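Local atomic coordinates of tube-forming protein in Mycobacterial Envelpe, TiME (Mycolicibacterium smegmatis, PDB entry 7CU9), a protein that probably forms a tube that spans the mycobacterial outer envelope and may serve as a secretion channel for protein transport. Residues Q37-A50 / R105-D119. Residues are numbered along the deposited sequence; the frame is centred on the assembly and turned at random.
Sequences QAFSVDNPVCNNWA and RTVGCAGQTTAMHLD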
loop_
_atom_site.group_PDB
_atom_site.type_symbol
_atom_site.label_atom_id
_atom_site.label_comp_id
_atom_site.label_asym_id
_atom_site.label_seq_id
_atom_site.Cartn_x
_atom_site.Cartn_y
_atom_site.Cartn_z
ATOM N N GLN B 37 -23.616 9.963 -9.214
ATOM C CA GLN B 37 -23.528 8.524 -9.546
ATOM C C GLN B 37 -23.206 8.407 -11.035
ATOM O O GLN B 37 -24.059 8.798 -11.849
ATOM C CB GLN B 37 -24.820 7.804 -9.177
ATOM C CG GLN B 37 -24.769 6.339 -9.577
ATOM C CD GLN B 37 -25.754 5.452 -8.858
ATOM O OE1 GLN B 37 -26.178 5.717 -7.736
ATOM N NE2 GLN B 37 -26.103 4.352 -9.506
ATOM N N ALA B 38 -22.016 7.898 -11.353
ATOM C CA ALA B 38 -21.453 7.841 -12.721
ATOM C C ALA B 38 -21.463 6.394 -13.229
ATOM O O ALA B 38 -20.548 6.023 -13.995
ATOM C CB ALA B 38 -20.066 8.428 -12.720
ATOM N N PHE B 39 -22.473 5.616 -12.840
ATOM C CA PHE B 39 -22.602 4.182 -13.210
ATOM C C PHE B 39 -24.031 3.687 -12.973
ATOM O O PHE B 39 -24.807 4.325 -12.235
ATOM C CB PHE B 39 -21.641 3.336 -12.370
ATOM C CG PHE B 39 -22.027 3.278 -10.914
ATOM C CD1 PHE B 39 -22.891 2.298 -10.449
ATOM C CD2 PHE B 39 -21.554 4.222 -10.014
ATOM C CE1 PHE B 39 -23.277 2.263 -9.119
ATOM C CE2 PHE B 39 -21.936 4.180 -8.684
ATOM C CZ PHE B 39 -22.798 3.205 -8.238
ATOM N N SER B 40 -24.350 2.535 -13.563
ATOM C CA SER B 40 -25.463 1.649 -13.150
ATOM C C SER B 40 -24.883 0.271 -12.822
ATOM O O SER B 40 -23.799 -0.057 -13.334
ATOM C CB SER B 40 -26.529 1.562 -14.211
ATOM O OG SER B 40 -26.015 0.946 -15.379
ATOM N N VAL B 41 -25.570 -0.479 -11.969
ATOM C CA VAL B 41 -25.199 -1.872 -11.595
ATOM C C VAL B 41 -26.356 -2.787 -12.012
ATOM O O VAL B 41 -27.513 -2.356 -11.908
ATOM C CB VAL B 41 -24.860 -1.958 -10.094
ATOM C CG1 VAL B 41 -26.026 -1.575 -9.198
ATOM C CG2 VAL B 41 -24.329 -3.321 -9.723
ATOM N N ASP B 42 -26.060 -3.999 -12.485
ATOM C CA ASP B 42 -27.109 -4.964 -12.911
ATOM C C ASP B 42 -27.941 -5.377 -11.695
ATOM O O ASP B 42 -29.179 -5.438 -11.816
ATOM C CB ASP B 42 -26.509 -6.193 -13.592
ATOM C CG ASP B 42 -25.993 -5.934 -14.994
ATOM O OD1 ASP B 42 -26.356 -4.890 -15.577
ATOM O OD2 ASP B 42 -25.237 -6.787 -15.496
ATOM N N ASN B 43 -27.286 -5.674 -10.572
ATOM C CA ASN B 43 -27.961 -6.121 -9.327
ATOM C C ASN B 43 -28.196 -4.907 -8.433
ATOM O O ASN B 43 -27.250 -4.378 -7.853
ATOM C CB ASN B 43 -27.165 -7.211 -8.613
ATOM C CG ASN B 43 -27.937 -7.820 -7.464
ATOM O OD1 ASN B 43 -28.925 -7.249 -7.004
ATOM N ND2 ASN B 43 -27.495 -8.972 -6.991
ATOM N N PRO B 44 -29.454 -4.433 -8.281
ATOM C CA PRO B 44 -29.718 -3.160 -7.607
ATOM C C PRO B 44 -29.334 -3.122 -6.122
ATOM O O PRO B 44 -29.083 -2.040 -5.625
ATOM C CB PRO B 44 -31.235 -2.964 -7.766
ATOM C CG PRO B 44 -31.776 -4.357 -7.985
ATOM C CD PRO B 44 -30.688 -5.087 -8.747
ATOM N N VAL B 45 -29.262 -4.273 -5.445
ATOM C CA VAL B 45 -28.920 -4.323 -3.993
ATOM C C VAL B 45 -27.451 -3.933 -3.798
ATOM O O VAL B 45 -27.083 -3.637 -2.656
ATOM C CB VAL B 45 -29.222 -5.682 -3.336
ATOM C CG1 VAL B 45 -30.697 -6.033 -3.447
ATOM C CG2 VAL B 45 -28.332 -6.797 -3.870
ATOM N N CYS B 46 -26.636 -3.917 -4.852
ATOM C CA CYS B 46 -25.200 -3.552 -4.740
ATOM C C CYS B 46 -24.967 -2.080 -5.096
ATOM O O CYS B 46 -23.815 -1.637 -4.986
ATOM C CB CYS B 46 -24.334 -4.472 -5.587
ATOM S SG CYS B 46 -24.169 -6.112 -4.832
ATOM N N ASN B 47 -26.013 -1.330 -5.451
ATOM C CA ASN B 47 -25.858 0.082 -5.884
ATOM C C ASN B 47 -25.058 0.870 -4.836
ATOM O O ASN B 47 -24.072 1.532 -5.213
ATOM C CB ASN B 47 -27.201 0.757 -6.155
ATOM C CG ASN B 47 -27.018 2.058 -6.905
ATOM O OD1 ASN B 47 -26.900 2.064 -8.129
ATOM N ND2 ASN B 47 -26.952 3.162 -6.176
ATOM N N ASN B 48 -25.450 0.807 -3.566
ATOM C CA ASN B 48 -24.890 1.712 -2.528
ATOM C C ASN B 48 -23.611 1.125 -1.923
ATOM O O ASN B 48 -23.076 1.738 -0.997
ATOM C CB ASN B 48 -25.946 2.091 -1.496
ATOM C CG ASN B 48 -27.067 2.902 -2.106
ATOM O OD1 ASN B 48 -27.009 3.276 -3.279
ATOM N ND2 ASN B 48 -28.092 3.169 -1.315
ATOM N N TRP B 49 -23.103 0.014 -2.468
ATOM C CA TRP B 49 -21.735 -0.494 -2.190
ATOM C C TRP B 49 -20.814 -0.233 -3.389
ATOM O O TRP B 49 -19.587 -0.263 -3.209
ATOM C CB TRP B 49 -21.779 -1.988 -1.845
ATOM C CG TRP B 49 -22.037 -2.303 -0.403
ATOM C CD1 TRP B 49 -22.484 -1.467 0.584
ATOM C CD2 TRP B 49 -21.852 -3.587 0.218
ATOM N NE1 TRP B 49 -22.588 -2.142 1.771
ATOM C CE2 TRP B 49 -22.206 -3.448 1.576
ATOM C CE3 TRP B 49 -21.409 -4.832 -0.247
ATOM C CZ2 TRP B 49 -22.127 -4.515 2.471
ATOM C CZ3 TRP B 49 -21.329 -5.882 0.641
ATOM C CH2 TRP B 49 -21.684 -5.722 1.980
ATOM N N ALA B 50 -21.368 -0.010 -4.583
ATOM C CA ALA B 50 -20.592 0.056 -5.845
ATOM C C ALA B 50 -19.710 1.312 -5.889
ATOM O O ALA B 50 -18.677 1.299 -6.573
ATOM C CB ALA B 50 -21.532 -0.019 -7.026
ATOM N N ARG B 105 -30.145 -0.738 2.196
ATOM C CA ARG B 105 -30.457 -0.976 0.762
ATOM C C ARG B 105 -29.448 -1.948 0.139
ATOM O O ARG B 105 -29.635 -2.301 -1.043
ATOM C CB ARG B 105 -30.513 0.355 0.012
ATOM C CG ARG B 105 -31.528 1.325 0.594
ATOM C CD ARG B 105 -31.684 2.547 -0.278
ATOM N NE ARG B 105 -32.729 3.411 0.238
ATOM C CZ ARG B 105 -33.067 4.581 -0.287
ATOM N NH1 ARG B 105 -32.428 5.050 -1.345
ATOM N NH2 ARG B 105 -34.042 5.286 0.263
ATOM N N THR B 106 -28.435 -2.370 0.900
ATOM C CA THR B 106 -27.340 -3.248 0.408
ATOM C C THR B 106 -27.363 -4.606 1.116
ATOM O O THR B 106 -26.424 -5.391 0.905
ATOM C CB THR B 106 -25.980 -2.559 0.554
ATOM O OG1 THR B 106 -25.845 -2.144 1.912
ATOM C CG2 THR B 106 -25.831 -1.380 -0.382
ATOM N N VAL B 107 -28.395 -4.895 1.908
ATOM C CA VAL B 107 -28.572 -6.253 2.498
ATOM C C VAL B 107 -28.783 -7.213 1.324
ATOM O O VAL B 107 -29.698 -6.966 0.511
ATOM C CB VAL B 107 -29.724 -6.297 3.519
ATOM C CG1 VAL B 107 -29.947 -7.702 4.064
ATOM C CG2 VAL B 107 -29.490 -5.321 4.661
ATOM N N GLY B 108 -27.912 -8.215 1.199
ATOM C CA GLY B 108 -27.933 -9.182 0.088
ATOM C C GLY B 108 -26.829 -8.946 -0.929
ATOM O O GLY B 108 -26.644 -9.814 -1.799
ATOM N N CYS B 109 -26.108 -7.824 -0.860
ATOM C CA CYS B 109 -25.006 -7.538 -1.812
ATOM C C CYS B 109 -23.809 -8.448 -1.509
ATOM O O CYS B 109 -23.176 -8.923 -2.469
ATOM C CB CYS B 109 -24.585 -6.076 -1.770
ATOM S SG CYS B 109 -23.310 -5.678 -2.998
ATOM N N ALA B 110 -23.498 -8.683 -0.230
ATOM C CA ALA B 110 -22.358 -9.539 0.176
ATOM C C ALA B 110 -22.501 -10.900 -0.516
ATOM O O ALA B 110 -23.590 -11.505 -0.426
ATOM C CB ALA B 110 -22.296 -9.686 1.673
ATOM N N GLY B 111 -21.454 -11.333 -1.214
ATOM C CA GLY B 111 -21.426 -12.633 -1.909
ATOM C C GLY B 111 -21.839 -12.529 -3.364
ATOM O O GLY B 111 -21.723 -13.544 -4.077
ATOM N N GLN B 112 -22.276 -11.349 -3.821
ATOM C CA GLN B 112 -22.743 -11.144 -5.213
ATOM C C GLN B 112 -21.610 -10.614 -6.092
ATOM O O GLN B 112 -20.807 -9.773 -5.630
ATOM C CB GLN B 112 -23.934 -10.184 -5.263
ATOM C CG GLN B 112 -25.170 -10.737 -4.572
ATOM C CD GLN B 112 -25.628 -12.030 -5.202
ATOM O OE1 GLN B 112 -25.845 -12.102 -6.406
ATOM N NE2 GLN B 112 -25.762 -13.064 -4.392
ATOM N N THR B 113 -21.571 -11.095 -7.329
ATOM C CA THR B 113 -20.775 -10.528 -8.436
ATOM C C THR B 113 -21.762 -9.875 -9.396
ATOM O O THR B 113 -22.790 -10.505 -9.706
ATOM C CB THR B 113 -19.919 -11.600 -9.115
ATOM O OG1 THR B 113 -19.053 -12.150 -8.122
ATOM C CG2 THR B 113 -19.105 -11.062 -10.271
ATOM N N THR B 114 -21.486 -8.651 -9.830
ATOM C CA THR B 114 -22.397 -7.912 -10.738
ATOM C C THR B 114 -21.589 -6.978 -11.634
ATOM O O THR B 114 -20.457 -6.618 -11.269
ATOM C CB THR B 114 -23.494 -7.191 -9.945
ATOM O OG1 THR B 114 -24.508 -6.782 -10.863
ATOM C CG2 THR B 114 -22.978 -5.998 -9.174
ATOM N N ALA B 115 -22.173 -6.615 -12.773
ATOM C CA ALA B 115 -21.562 -5.714 -13.770
ATOM C C ALA B 115 -21.892 -4.263 -13.415
ATOM O O ALA B 115 -23.050 -3.979 -13.050
ATOM C CB ALA B 115 -22.034 -6.069 -15.158
ATOM N N MET B 116 -20.870 -3.414 -13.470
ATOM C CA MET B 116 -20.997 -1.937 -13.364
ATOM C C MET B 116 -20.854 -1.355 -14.771
ATOM O O MET B 116 -19.823 -1.617 -15.412
ATOM C CB MET B 116 -19.920 -1.325 -12.461
ATOM C CG MET B 116 -20.208 -1.455 -10.983
ATOM S SD MET B 116 -18.935 -0.650 -9.965
ATOM C CE MET B 116 -19.421 1.070 -10.095
ATOM N N HIS B 117 -21.872 -0.627 -15.228
ATOM C CA HIS B 117 -21.863 0.088 -16.531
ATOM C C HIS B 117 -21.486 1.545 -16.267
ATOM O O HIS B 117 -22.302 2.251 -15.651
ATOM C CB HIS B 117 -23.215 -0.069 -17.230
ATOM C CG HIS B 117 -23.646 -1.490 -17.322
ATOM N ND1 HIS B 117 -23.104 -2.364 -18.243
ATOM C CD2 HIS B 117 -24.532 -2.201 -16.595
ATOM C CE1 HIS B 117 -23.651 -3.552 -18.086
ATOM N NE2 HIS B 117 -24.531 -3.480 -17.085
ATOM N N LEU B 118 -20.286 1.953 -16.683
ATOM C CA LEU B 118 -19.721 3.301 -16.402
ATOM C C LEU B 118 -20.201 4.284 -17.474
ATOM O O LEU B 118 -20.447 3.845 -18.618
ATOM C CB LEU B 118 -18.193 3.215 -16.359
ATOM C CG LEU B 118 -17.604 2.194 -15.384
ATOM C CD1 LEU B 118 -16.092 2.333 -15.310
ATOM C CD2 LEU B 118 -18.214 2.329 -13.997
ATOM N N ASP B 119 -20.342 5.560 -17.101
ATOM C CA ASP B 119 -20.804 6.658 -17.994
ATOM C C ASP B 119 -19.878 6.752 -19.214
ATOM O O ASP B 119 -20.379 7.115 -20.294
ATOM C CB ASP B 119 -20.877 7.994 -17.245
ATOM C CG ASP B 119 -22.035 8.102 -16.265
ATOM O OD1 ASP B 119 -22.838 7.149 -16.186
ATOM O OD2 ASP B 119 -22.130 9.147 -15.591
HETATM O O HOH W 1 -24.125 -8.668 -13.938
HETATM O O HOH W 2 -25.412 -10.501 -8.637
HETATM O O HOH W 3 -28.021 -0.314 -2.788
#
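Ala38 O accepts the backbone N-H of Asp119 at 3.1 Å, opening an antiparallel ladder in which strand 39-41 edges the sheet beside strand 113-118. Phe39 takes the methyl CE of Met116 over one ring face, 3.7 Å from the centroid, with SD farther above that face; the Met116 chain, bent at its last torsion (chi3 79°), brings CE there and also against Ala50 CB. Ser40 and His117 exchange two backbone hydrogen bonds. Where the strand ends, Asp42 N bonds Ala115 O. Asp42 OD1 lies in the imidazole plane and accepts His117 NE2 (2.8 Å) on its syn side, with NE2 35° out of the carboxylate plane. Water joins Asp42 OD2 to Ala115 N. Asn43 N then donates to Thr114 OG1 (3.0 Å), and a second water links Asn43 ND2 to Gln112 OE1 and Thr113 O. Cys46 and Cys109 form a disulfide, and Cys109 SG lies oblique to the indole, 3.4 Å from Trp49 CE3. Thr106 CB lies over the face of the Trp49 five-membered ring, 3.8 Å from its centroid; the indole also stacks on Trp140. Beyond the short ladder, the disulfide covalently ties 3-10 segment 44-46 to the loop before strand 113-118, while bonds to both Asp42 oxygens probably favour the ionised carboxylate.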